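Local atomic coordinates of bifunctional purine biosynthetic protein ADE5,7 (PDB entry 7LVO), a protein that catalyses the second and fifth steps of de novo purine biosynthesis, its N-terminal GAR synthetase half joining phosphoribosylamine to glycine at the expense of ATP. Residues Ala245-Tyr250 with Tyr310-Met315; Thr251-Pro256 with Arg364-Ile369. All coordinates share one frame; numbering follows the deposited sequence.

Contacts 1 and 2 lie in the N-terminal GAR synthetase half of the enzyme, their centres about 9 Å apart. Their segments alternate along the chain: 245-250, 251-256, 310-315, 364-369. The first two are consecutive and turn from strand 240-248 into strand 252-254, an edge strand of an antiparallel four-stranded sheet within the ATP-grasp region. Contact 1 pairs strand 240-248 with the entry to strand 315-323, whereas contact 2 sets the edge strand against the loop after helix 354-362. Asp248 OD2 lies 3.1 Å from Leu366 N and Phe246 O 2.8 Å from Val253 N, both probable hydrogen bonds, so strand 240-248 makes the two contacts one continuous piece of packing that ties the sheet to that loop.

Contact 1 of 2, residues Ala245-Tyr250 with Tyr310-Met315; sequences AFSDGY and YPFVGM
Met315 is folded back by bends at chi2 and chi3, which set its CE methyl over the face of the Phe246 ring. CE lies 3.9 Å from the centroid of the Phe246 ring and 9° off the ring normal, a CH-pi contact over the ring centre. Ser247 has OG anti to the backbone N (chi1 173°), directed at the carbonyl of Phe312, and donates to Phe312 O at 2.8 Å from a position tilted out of the carbonyl plane. The Ser247 CB meets the edge of the Phe312 ring, 4.0 Å from Phe312 CD1.

The backbones run antiparallel. Ser247 and Gly314 form a hydrogen-bonded pair: Ser247 N to Gly314 O is 3.0 Å and bent, while Gly314 N to Ser247 O is also 3.0 Å but nearly straight at 176°. Beyond the pair, one water accepts from Phe312 N and donates to Gly249 O. Asp248 OD1 accepts from Tyr250 N (2.8 Å), an Asx turn, and also from Thr251 N.

Helix 287-307 covers Ala245 and Ser247 through Leu298 and Ile302, and helix 354-362 packs on Phe246, so this pairing, part of the antiparallel sheet of the ATP-grasp domain, lies between two helices.

Contact 2 of 2, residues Thr251-Pro256 with Arg364-Ile369; sequences TIVPMP and RRLDSI
Leu366 reaches across to Thr251 and Val253, and its side chain carries most of the contact. With CG anti to the backbone N (chi1 176°), the isobutyl group extends from the loop toward the edge strand, bringing the CD2 methyl against both residues. CD2 is 3.7 Å from Val253 CG2 and 3.6 Å from Thr251 O, so the same methyl packs on both a side chain and a backbone carbonyl. The branch point also takes part, Leu366 CG lying 3.8 Å from Val253 CG2, while CD1 stands farther from that methyl.

Thr251 divides its two branches between neighbouring residues. At chi1 -59° its hydroxyl lies beside the backbone N and its methyl is anti to that atom. The methyl CG2 packs against Leu366 CG at 3.9 Å, and OG1 approaches the methylene of Asp367, 3.4 Å from Asp367 CB. The side chains of Thr251 and Asp367 cross at about a right angle, and Asp367 presents its CB to the hydroxyl rather than its carboxylate.

That carboxylate has a partner within its own loop: Ser368 OG donates to Asp367 OD1 at 3.2 Å, coming from above the carboxylate plane. The backbone bond from Ser368 N to Arg365 O, 3.0 Å long, closes the turn that presents Leu366 and Asp367.

This is largely apolar packing at the surface, away from the predicted ATP and magnesium sites. It sets strand 252-254, at the edge of the ATP-grasp sheet, against the loop that leads from helix 354-362, with its Schellman motif at Arg364, toward strand 377-384. Leu366 also touches Phe246 of the adjacent strand 240-248, while Ile252 packs on helix 287-307 through Leu298 and Ile302.

Contact 1 of 2, residues Ala245-Tyr250 with Tyr310-Met315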
# COMPACT_ATOMS: atom_id res chain seq x y z
N ALA A 245 -2.55 -7.65 6.29
CA ALA A 245 -3.44 -8.32 7.24
C ALA A 245 -4.62 -7.43 7.57
O ALA A 245 -4.44 -6.24 7.85
CB ALA A 245 -2.68 -8.68 8.52
N PHE A 246 -5.82 -8.00 7.53
CA PHE A 246 -7.02 -7.30 7.98
C PHE A 246 -7.07 -7.28 9.50
O PHE A 246 -6.71 -8.26 10.16
CB PHE A 246 -8.27 -7.98 7.43
CG PHE A 246 -8.35 -8.00 5.93
CD1 PHE A 246 -8.91 -6.94 5.24
CD2 PHE A 246 -7.87 -9.09 5.21
CE1 PHE A 246 -8.99 -6.96 3.86
CE2 PHE A 246 -7.94 -9.11 3.84
CZ PHE A 246 -8.51 -8.05 3.15
N SER A 247 -7.54 -6.16 10.05
CA SER A 247 -7.59 -5.99 11.50
C SER A 247 -8.87 -5.28 11.90
O SER A 247 -9.28 -4.30 11.26
CB SER A 247 -6.39 -5.18 12.01
OG SER A 247 -6.52 -4.88 13.38
N ASP A 248 -9.50 -5.77 12.96
CA ASP A 248 -10.65 -5.10 13.56
C ASP A 248 -10.35 -4.57 14.96
O ASP A 248 -11.28 -4.27 15.72
CB ASP A 248 -11.86 -6.05 13.59
CG ASP A 248 -11.75 -7.12 14.67
OD1 ASP A 248 -10.71 -7.20 15.37
OD2 ASP A 248 -12.73 -7.88 14.82
N GLY A 249 -9.07 -4.44 15.31
CA GLY A 249 -8.63 -3.99 16.60
C GLY A 249 -8.30 -5.11 17.56
O GLY A 249 -7.49 -4.92 18.48
N TYR A 250 -8.93 -6.27 17.39
CA TYR A 250 -8.63 -7.47 18.16
C TYR A 250 -8.16 -8.60 17.25
O TYR A 250 -7.05 -9.11 17.43
CB TYR A 250 -9.86 -7.92 18.97
CG TYR A 250 -9.98 -7.31 20.35
CD1 TYR A 250 -9.23 -7.80 21.40
CD2 TYR A 250 -10.86 -6.26 20.60
CE1 TYR A 250 -9.34 -7.26 22.68
CE2 TYR A 250 -10.98 -5.71 21.85
CZ TYR A 250 -10.23 -6.21 22.90
OH TYR A 250 -10.34 -5.67 24.15
N TYR A 310 -5.01 3.32 21.29
CA TYR A 310 -5.49 3.66 19.95
C TYR A 310 -5.48 2.41 19.09
O TYR A 310 -4.60 2.21 18.25
CB TYR A 310 -4.62 4.76 19.33
CG TYR A 310 -4.59 6.02 20.16
CD1 TYR A 310 -5.59 6.97 20.05
CD2 TYR A 310 -3.56 6.24 21.07
CE1 TYR A 310 -5.57 8.12 20.82
CE2 TYR A 310 -3.53 7.39 21.84
CZ TYR A 310 -4.54 8.33 21.71
OH TYR A 310 -4.52 9.47 22.47
N PRO A 311 -6.46 1.52 19.29
CA PRO A 311 -6.52 0.29 18.50
C PRO A 311 -6.49 0.58 17.00
O PRO A 311 -6.91 1.64 16.55
CB PRO A 311 -7.86 -0.34 18.91
CG PRO A 311 -8.15 0.24 20.26
CD PRO A 311 -7.57 1.63 20.25
N PHE A 312 -5.97 -0.38 16.24
CA PHE A 312 -5.81 -0.24 14.81
C PHE A 312 -6.91 -1.01 14.09
O PHE A 312 -7.05 -2.23 14.28
CB PHE A 312 -4.45 -0.74 14.33
CG PHE A 312 -4.23 -0.57 12.85
CD1 PHE A 312 -4.64 -1.55 11.95
CD2 PHE A 312 -3.64 0.59 12.35
CE1 PHE A 312 -4.46 -1.38 10.60
CE2 PHE A 312 -3.45 0.75 10.99
CZ PHE A 312 -3.87 -0.24 10.11
N VAL A 313 -7.68 -0.31 13.26
CA VAL A 313 -8.71 -0.91 12.43
C VAL A 313 -8.37 -0.61 10.98
O VAL A 313 -8.03 0.53 10.64
CB VAL A 313 -10.11 -0.38 12.79
CG1 VAL A 313 -11.16 -1.03 11.91
CG2 VAL A 313 -10.41 -0.63 14.27
N GLY A 314 -8.46 -1.63 10.13
CA GLY A 314 -8.19 -1.45 8.71
C GLY A 314 -7.21 -2.46 8.15
O GLY A 314 -7.15 -3.60 8.61
N MET A 315 -6.43 -2.04 7.16
CA MET A 315 -5.45 -2.89 6.50
C MET A 315 -4.07 -2.53 7.04
O MET A 315 -3.54 -1.45 6.74
CB MET A 315 -5.52 -2.73 4.98
CG MET A 315 -4.30 -3.27 4.24
SD MET A 315 -3.76 -4.90 4.80
CE MET A 315 -5.25 -5.86 4.55
O HOH W 1 -5.48 -2.90 18.05

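Contact 2 of 2, residues Thr251-Pro256 with Arg364-Ile369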
# COMPACT_ATOMS: atom_id res chain seq x y z
N THR A 251 -8.98 -8.99 16.29
CA THR A 251 -8.64 -10.04 15.35
C THR A 251 -7.82 -9.47 14.20
O THR A 251 -8.08 -8.36 13.71
CB THR A 251 -9.91 -10.69 14.81
OG1 THR A 251 -10.67 -11.23 15.90
CG2 THR A 251 -9.57 -11.80 13.81
N ILE A 252 -6.81 -10.22 13.77
CA ILE A 252 -5.98 -9.86 12.62
C ILE A 252 -5.82 -11.09 11.74
O ILE A 252 -5.39 -12.15 12.23
CB ILE A 252 -4.62 -9.30 13.05
CG1 ILE A 252 -3.79 -8.95 11.81
CG2 ILE A 252 -3.88 -10.28 13.95
CD1 ILE A 252 -2.60 -8.05 12.09
N VAL A 253 -6.19 -10.96 10.47
CA VAL A 253 -6.15 -12.07 9.52
C VAL A 253 -5.16 -11.74 8.40
O VAL A 253 -5.45 -10.87 7.56
CB VAL A 253 -7.54 -12.36 8.95
CG1 VAL A 253 -7.49 -13.49 7.93
CG2 VAL A 253 -8.53 -12.70 10.07
N PRO A 254 -4.01 -12.39 8.34
CA PRO A 254 -3.05 -12.06 7.28
C PRO A 254 -3.47 -12.61 5.93
O PRO A 254 -4.15 -13.63 5.84
CB PRO A 254 -1.74 -12.71 7.76
CG PRO A 254 -1.96 -13.09 9.20
CD PRO A 254 -3.45 -13.32 9.34
N MET A 255 -3.04 -11.93 4.89
CA MET A 255 -3.10 -12.45 3.53
C MET A 255 -1.79 -13.14 3.20
O MET A 255 -0.79 -12.97 3.91
CB MET A 255 -3.37 -11.32 2.54
CG MET A 255 -4.57 -10.45 2.88
SD MET A 255 -4.92 -9.27 1.56
CE MET A 255 -5.85 -10.28 0.43
N PRO A 256 -1.75 -13.93 2.13
CA PRO A 256 -0.48 -14.55 1.72
C PRO A 256 0.60 -13.50 1.55
O PRO A 256 0.38 -12.44 0.96
CB PRO A 256 -0.83 -15.23 0.39
CG PRO A 256 -2.30 -15.51 0.49
CD PRO A 256 -2.88 -14.35 1.27
N ARG A 364 -16.14 -4.81 13.94
CA ARG A 364 -15.48 -5.51 15.04
C ARG A 364 -16.00 -6.94 15.16
O ARG A 364 -16.35 -7.40 16.25
CB ARG A 364 -15.64 -4.75 16.36
CG ARG A 364 -15.51 -3.22 16.22
CD ARG A 364 -14.31 -2.80 15.37
NE ARG A 364 -14.35 -1.37 15.08
CZ ARG A 364 -13.76 -0.43 15.80
NH1 ARG A 364 -13.02 -0.73 16.85
NH2 ARG A 364 -13.89 0.85 15.44
N ARG A 365 -16.03 -7.65 14.04
CA ARG A 365 -16.45 -9.05 14.01
C ARG A 365 -15.65 -9.85 12.97
O ARG A 365 -16.16 -10.80 12.37
CB ARG A 365 -17.94 -9.17 13.74
CG ARG A 365 -18.47 -8.13 12.76
CD ARG A 365 -19.97 -8.27 12.52
NE ARG A 365 -20.27 -9.23 11.46
CZ ARG A 365 -20.33 -8.92 10.17
NH1 ARG A 365 -20.13 -7.69 9.74
NH2 ARG A 365 -20.61 -9.88 9.30
N LEU A 366 -14.38 -9.48 12.77
CA LEU A 366 -13.57 -10.14 11.75
C LEU A 366 -13.41 -11.63 12.01
O LEU A 366 -13.25 -12.40 11.06
CB LEU A 366 -12.20 -9.47 11.67
CG LEU A 366 -11.18 -10.11 10.72
CD1 LEU A 366 -11.70 -10.15 9.30
CD2 LEU A 366 -9.86 -9.35 10.80
N ASP A 367 -13.48 -12.06 13.27
CA ASP A 367 -13.32 -13.47 13.58
C ASP A 367 -14.57 -14.29 13.30
O ASP A 367 -14.55 -15.50 13.54
CB ASP A 367 -12.92 -13.64 15.05
CG ASP A 367 -14.06 -13.35 16.02
OD1 ASP A 367 -14.89 -12.46 15.73
OD2 ASP A 367 -14.13 -14.00 17.07
N SER A 368 -15.64 -13.68 12.80
CA SER A 368 -16.91 -14.37 12.60
C SER A 368 -17.39 -14.29 11.16
O SER A 368 -18.59 -14.23 10.90
CB SER A 368 -17.98 -13.80 13.54
OG SER A 368 -17.62 -13.98 14.89
N ILE A 369 -16.45 -14.29 10.20
CA ILE A 369 -16.78 -14.21 8.79
C ILE A 369 -15.88 -15.15 8.00
O ILE A 369 -14.80 -15.54 8.46
CB ILE A 369 -16.64 -12.77 8.23
CG1 ILE A 369 -15.21 -12.28 8.41
CG2 ILE A 369 -17.64 -11.84 8.92
CD1 ILE A 369 -14.93 -10.96 7.74